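Local coordinates for bumblebee peptidoglycan recognition protein SA (Bombus, PDB 5XZ4) that probably recognises bacterial peptidoglycan in innate immunity, preferring Dap-type over Lys-type peptidoglycan, at residues I24-H37 with G85-G97. Residues are numbered along the deposited sequence; the frame is centred on the assembly and turned at random.
Sequences INYLIIPIPYVIIH and GRGWNREGAHTIG. With SO4 (sulfate ion), chain D; SO4 (sulfate ion), chain C.
Tyr26 and Arg90 face each other in a single beta bridge of the non-hydrogen-bonded kind, their neighbours supplying the bonds. Glu91 N donates to Asn25 O at 2.9 Å, nearly straight, while Leu27 N reaches Asn89 O from above its carbonyl plane. Water 2 joins Tyr26 O to Glu91 OE2, so the carboxylate, extended past Asn25 CB, has a solvent-borne partner for each oxygen: water 1 links its OE1 to Asn25 OD1. Trp88 O fares worse: Leu27 CD1 and Ile31 CD1 (3.3 Å) cover it, and it finds no partner. Beside the bridge, Arg90 runs out extended, and NE and NH2 grip a sulfate, probably from the crystallisation liquor, with Arg90 NH2 2.7 Å from O2, a pairing that suits a long cationic side chain; Tyr26 OH and Ile24 N donate to the same ion. In this amidase-like PGRP fold, the 85-97 loop ties the approach to interior strand 31-38, between strands 102-107 and 141-145, and reaches that strand itself. There His37 NE2 and Thr95 OG1 lie 2.8 Å apart in a straight hydrogen bond in the imidazole plane; His94 ND1 bonds the same hydroxyl, which can both give and accept, and Ser154 holds His37 ND1. The guanidinium of Arg86 has Ile24 CD1 over one face and Ala93 CB over the other, both offset toward the rim, its NH1 donating to Glu91 O at 2.9 Å while NE and NH2 serve Ile70 O and Asp69 O. A leucine in its place would probably leave those three carbonyls without their donors and the loop less firmly held.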
loop_
_atom_site.group_PDB
_atom_site.type_symbol
_atom_site.label_atom_id
_atom_site.label_comp_id
_atom_site.label_asym_id
_atom_site.label_seq_id
_atom_site.Cartn_x
_atom_site.Cartn_y
_atom_site.Cartn_z
ATOM N N ILE A 24 12.639 -2.589 12.055
ATOM C CA ILE A 24 11.825 -1.365 11.944
ATOM C C ILE A 24 10.958 -1.251 13.195
ATOM O O ILE A 24 10.394 -2.253 13.676
ATOM C CB ILE A 24 10.949 -1.390 10.663
ATOM C CG1 ILE A 24 11.841 -1.444 9.420
ATOM C CG2 ILE A 24 9.999 -0.181 10.577
ATOM C CD1 ILE A 24 11.105 -1.830 8.161
ATOM N N ASN A 25 10.815 -0.025 13.689
ATOM C CA ASN A 25 9.980 0.234 14.856
ATOM C C ASN A 25 8.490 -0.096 14.626
ATOM O O ASN A 25 8.004 -0.089 13.501
ATOM C CB ASN A 25 10.167 1.684 15.303
ATOM C CG ASN A 25 11.538 1.938 15.928
ATOM O OD1 ASN A 25 11.943 3.086 16.075
ATOM N ND2 ASN A 25 12.244 0.877 16.317
ATOM N N TYR A 26 7.795 -0.430 15.712
ATOM C CA TYR A 26 6.435 -0.952 15.642
ATOM C C TYR A 26 5.355 0.124 15.776
ATOM O O TYR A 26 5.502 1.035 16.612
ATOM C CB TYR A 26 6.217 -1.976 16.756
ATOM C CG TYR A 26 7.085 -3.221 16.702
ATOM C CD1 TYR A 26 7.885 -3.520 15.572
ATOM C CD2 TYR A 26 7.081 -4.135 17.768
ATOM C CE1 TYR A 26 8.684 -4.661 15.526
ATOM C CE2 TYR A 26 7.863 -5.288 17.717
ATOM C CZ TYR A 26 8.656 -5.542 16.598
ATOM O OH TYR A 26 9.433 -6.684 16.554
ATOM N N LEU A 27 4.296 0.002 14.960
ATOM C CA LEU A 27 3.080 0.840 15.031
ATOM C C LEU A 27 2.280 0.544 16.286
ATOM O O LEU A 27 2.277 -0.585 16.789
ATOM C CB LEU A 27 2.135 0.563 13.853
ATOM C CG LEU A 27 2.684 0.967 12.485
ATOM C CD1 LEU A 27 1.762 0.478 11.390
ATOM C CD2 LEU A 27 2.911 2.474 12.379
ATOM N N ILE A 28 1.564 1.552 16.763
ATOM C CA ILE A 28 0.512 1.316 17.763
ATOM C C ILE A 28 -0.758 0.812 17.037
ATOM O O ILE A 28 -1.138 1.336 15.971
ATOM C CB ILE A 28 0.254 2.622 18.534
ATOM C CG1 ILE A 28 1.520 3.020 19.290
ATOM C CG2 ILE A 28 -0.964 2.491 19.444
ATOM C CD1 ILE A 28 1.656 2.364 20.646
ATOM N N ILE A 29 -1.385 -0.231 17.594
ATOM C CA ILE A 29 -2.545 -0.949 16.984
ATOM C C ILE A 29 -3.724 -0.828 17.963
ATOM O O ILE A 29 -3.510 -1.053 19.152
ATOM C CB ILE A 29 -2.230 -2.453 16.655
ATOM C CG1 ILE A 29 -1.746 -2.647 15.197
ATOM C CG2 ILE A 29 -3.459 -3.354 16.594
ATOM C CD1 ILE A 29 -0.455 -2.020 14.749
ATOM N N PRO A 30 -4.943 -0.479 17.512
ATOM C CA PRO A 30 -5.328 -0.340 16.095
ATOM C C PRO A 30 -4.929 0.991 15.461
ATOM O O PRO A 30 -4.783 2.012 16.139
ATOM C CB PRO A 30 -6.860 -0.511 16.130
ATOM C CG PRO A 30 -7.254 -0.067 17.502
ATOM C CD PRO A 30 -6.124 -0.478 18.412
ATOM N N ILE A 31 -4.825 0.951 14.136
ATOM C CA ILE A 31 -4.264 2.039 13.333
ATOM C C ILE A 31 -5.367 2.989 12.817
ATOM O O ILE A 31 -6.410 2.523 12.361
ATOM C CB ILE A 31 -3.504 1.408 12.137
ATOM C CG1 ILE A 31 -2.365 0.510 12.638
ATOM C CG2 ILE A 31 -2.993 2.460 11.151
ATOM C CD1 ILE A 31 -1.971 -0.555 11.632
ATOM N N PRO A 32 -5.120 4.325 12.835
ATOM C CA PRO A 32 -6.175 5.289 12.470
ATOM C C PRO A 32 -6.319 5.660 10.991
ATOM O O PRO A 32 -7.393 6.088 10.575
ATOM C CB PRO A 32 -5.821 6.528 13.308
ATOM C CG PRO A 32 -4.327 6.442 13.444
ATOM C CD PRO A 32 -4.041 4.981 13.607
ATOM N N TYR A 33 -5.255 5.467 10.198
ATOM C CA TYR A 33 -5.241 5.880 8.772
ATOM C C TYR A 33 -4.782 4.768 7.843
ATOM O O TYR A 33 -3.925 3.960 8.204
ATOM C CB TYR A 33 -4.323 7.093 8.536
ATOM C CG TYR A 33 -4.793 8.366 9.195
ATOM C CD1 TYR A 33 -5.694 9.220 8.540
ATOM C CD2 TYR A 33 -4.319 8.726 10.461
ATOM C CE1 TYR A 33 -6.157 10.392 9.171
ATOM C CE2 TYR A 33 -4.742 9.903 11.087
ATOM C CZ TYR A 33 -5.657 10.724 10.436
ATOM O OH TYR A 33 -6.089 11.871 11.082
ATOM N N VAL A 34 -5.340 4.780 6.635
ATOM C CA VAL A 34 -4.774 4.045 5.497
ATOM C C VAL A 34 -4.446 5.107 4.447
ATOM O O VAL A 34 -5.320 5.922 4.101
ATOM C CB VAL A 34 -5.771 3.009 4.948
ATOM C CG1 VAL A 34 -5.284 2.391 3.639
ATOM C CG2 VAL A 34 -6.018 1.903 5.957
ATOM N N ILE A 35 -3.209 5.052 3.900
ATOM C CA ILE A 35 -2.819 5.988 2.844
ATOM C C ILE A 35 -2.741 5.208 1.531
ATOM O O ILE A 35 -2.045 4.173 1.442
ATOM C CB ILE A 35 -1.444 6.655 3.079
ATOM C CG1 ILE A 35 -1.217 7.096 4.515
ATOM C CG2 ILE A 35 -1.234 7.788 2.089
ATOM C CD1 ILE A 35 -2.147 8.171 5.024
ATOM N N ILE A 36 -3.440 5.684 0.512
ATOM C CA ILE A 36 -3.423 5.080 -0.823
ATOM C C ILE A 36 -2.384 5.755 -1.723
ATOM O O ILE A 36 -2.342 7.006 -1.831
ATOM C CB ILE A 36 -4.825 5.108 -1.492
ATOM C CG1 ILE A 36 -5.899 4.466 -0.577
ATOM C CG2 ILE A 36 -4.789 4.454 -2.879
ATOM C CD1 ILE A 36 -5.674 2.992 -0.244
ATOM N N HIS A 37 -1.515 4.919 -2.295
ATOM C CA HIS A 37 -0.433 5.377 -3.188
ATOM C C HIS A 37 -0.510 4.662 -4.526
ATOM O O HIS A 37 -1.122 3.592 -4.612
ATOM C CB HIS A 37 0.941 5.028 -2.586
ATOM C CG HIS A 37 1.417 5.976 -1.532
ATOM N ND1 HIS A 37 2.158 7.097 -1.837
ATOM C CD2 HIS A 37 1.293 5.965 -0.183
ATOM C CE1 HIS A 37 2.466 7.736 -0.720
ATOM N NE2 HIS A 37 1.941 7.079 0.297
ATOM N N GLY A 85 4.540 -5.958 2.358
ATOM C CA GLY A 85 5.813 -5.244 2.415
ATOM C C GLY A 85 6.237 -5.178 3.871
ATOM O O GLY A 85 6.473 -6.209 4.502
ATOM N N ARG A 86 6.173 -3.963 4.438
ATOM C CA ARG A 86 6.404 -3.807 5.874
ATOM C C ARG A 86 5.259 -4.405 6.735
ATOM O O ARG A 86 5.483 -4.658 7.929
ATOM C CB ARG A 86 6.621 -2.343 6.230
ATOM C CG ARG A 86 7.913 -1.793 5.664
ATOM C CD ARG A 86 8.073 -0.302 5.913
ATOM N NE ARG A 86 9.323 0.180 5.284
ATOM C CZ ARG A 86 10.235 0.961 5.863
ATOM N NH1 ARG A 86 10.083 1.475 7.090
ATOM N NH2 ARG A 86 11.343 1.252 5.169
ATOM N N GLY A 87 4.077 -4.605 6.138
ATOM C CA GLY A 87 2.976 -5.314 6.781
ATOM C C GLY A 87 2.143 -4.444 7.705
ATOM O O GLY A 87 2.231 -3.227 7.724
ATOM N N TRP A 88 1.327 -5.122 8.505
ATOM C CA TRP A 88 0.377 -4.417 9.369
ATOM C C TRP A 88 1.016 -3.684 10.533
ATOM O O TRP A 88 0.398 -2.781 11.088
ATOM C CB TRP A 88 -0.600 -5.421 9.987
ATOM C CG TRP A 88 -1.605 -6.024 9.081
ATOM C CD1 TRP A 88 -1.782 -7.383 8.833
ATOM C CD2 TRP A 88 -2.676 -5.344 8.390
ATOM N NE1 TRP A 88 -2.877 -7.560 8.004
ATOM C CE2 TRP A 88 -3.433 -6.345 7.709
ATOM C CE3 TRP A 88 -3.048 -3.983 8.241
ATOM C CZ2 TRP A 88 -4.565 -6.033 6.929
ATOM C CZ3 TRP A 88 -4.170 -3.676 7.454
ATOM C CH2 TRP A 88 -4.902 -4.714 6.798
ATOM N N ASN A 89 2.231 -4.046 10.928
ATOM C CA ASN A 89 2.718 -3.709 12.271
ATOM C C ASN A 89 3.931 -2.785 12.358
ATOM O O ASN A 89 4.385 -2.459 13.459
ATOM C CB ASN A 89 2.942 -4.991 13.071
ATOM C CG ASN A 89 1.636 -5.643 13.507
ATOM O OD1 ASN A 89 1.048 -5.273 14.530
ATOM N ND2 ASN A 89 1.168 -6.596 12.727
ATOM N N ARG A 90 4.476 -2.392 11.207
ATOM C CA ARG A 90 5.752 -1.664 11.194
ATOM C C ARG A 90 5.637 -0.267 10.605
ATOM O O ARG A 90 4.873 -0.039 9.653
ATOM C CB ARG A 90 6.829 -2.493 10.467
ATOM C CG ARG A 90 7.289 -3.670 11.321
ATOM C CD ARG A 90 8.103 -4.701 10.561
ATOM N NE ARG A 90 8.646 -5.724 11.472
ATOM C CZ ARG A 90 8.025 -6.851 11.822
ATOM N NH1 ARG A 90 6.814 -7.141 11.362
ATOM N NH2 ARG A 90 8.629 -7.708 12.635
ATOM N N GLU A 91 6.421 0.666 11.158
ATOM C CA GLU A 91 6.460 2.052 10.687
ATOM C C GLU A 91 6.825 2.094 9.204
ATOM O O GLU A 91 7.674 1.336 8.721
ATOM C CB GLU A 91 7.432 2.883 11.526
ATOM C CG GLU A 91 6.908 3.195 12.931
ATOM C CD GLU A 91 7.863 4.032 13.768
ATOM O OE1 GLU A 91 8.902 4.484 13.240
ATOM O OE2 GLU A 91 7.558 4.264 14.971
ATOM N N GLY A 92 6.157 2.966 8.479
ATOM C CA GLY A 92 6.342 3.038 7.029
ATOM C C GLY A 92 7.511 3.890 6.564
ATOM O O GLY A 92 8.121 4.612 7.363
ATOM N N ALA A 93 7.784 3.790 5.255
ATOM C CA ALA A 93 8.582 4.825 4.562
ATOM C C ALA A 93 7.851 5.138 3.269
ATOM O O ALA A 93 8.367 4.980 2.149
ATOM C CB ALA A 93 10.026 4.372 4.303
ATOM N N HIS A 94 6.592 5.547 3.422
ATOM C CA HIS A 94 5.719 5.845 2.298
ATOM C C HIS A 94 5.080 7.256 2.347
ATOM O O HIS A 94 4.788 7.810 1.284
ATOM C CB HIS A 94 4.616 4.768 2.146
ATOM C CG HIS A 94 3.891 4.432 3.417
ATOM N ND1 HIS A 94 2.870 5.217 3.929
ATOM C CD2 HIS A 94 4.040 3.388 4.272
ATOM C CE1 HIS A 94 2.445 4.669 5.055
ATOM N NE2 HIS A 94 3.129 3.563 5.297
ATOM N N THR A 95 4.807 7.790 3.549
ATOM C CA THR A 95 4.013 9.025 3.680
ATOM C C THR A 95 4.583 9.851 4.836
ATOM O O THR A 95 4.257 9.599 6.017
ATOM C CB THR A 95 2.533 8.701 3.949
ATOM O OG1 THR A 95 2.075 7.683 3.063
ATOM C CG2 THR A 95 1.666 9.960 3.782
ATOM N N ILE A 96 5.423 10.834 4.499
ATOM C CA ILE A 96 6.051 11.689 5.520
ATOM C C ILE A 96 4.946 12.345 6.368
ATOM O O ILE A 96 3.938 12.817 5.833
ATOM C CB ILE A 96 7.038 12.735 4.908
ATOM C CG1 ILE A 96 8.258 11.996 4.322
ATOM C CG2 ILE A 96 7.470 13.785 5.944
ATOM C CD1 ILE A 96 9.276 12.852 3.573
ATOM N N GLY A 97 5.113 12.274 7.686
ATOM C CA GLY A 97 4.121 12.789 8.624
ATOM C C GLY A 97 3.082 11.781 9.082
ATOM O O GLY A 97 2.375 12.043 10.046
HETATM S S SO4 D . 11.915 -6.347 13.581
HETATM O O1 SO4 D . 12.935 -7.159 12.869
HETATM O O2 SO4 D . 10.877 -7.234 14.146
HETATM O O3 SO4 D . 12.543 -5.678 14.739
HETATM O O4 SO4 D . 11.289 -5.351 12.663
HETATM S S SO4 C . 7.353 10.323 9.686
HETATM O O1 SO4 C . 8.210 9.242 9.135
HETATM O O2 SO4 C . 5.915 10.033 9.537
HETATM O O3 SO4 C . 7.651 10.556 11.120
HETATM O O4 SO4 C . 7.672 11.571 8.943
HETATM O O HOH W 1 11.109 5.545 14.401
HETATM O O HOH W 2 5.193 3.853 16.212
HETATM O O HOH W 3 2.802 -2.972 15.733
#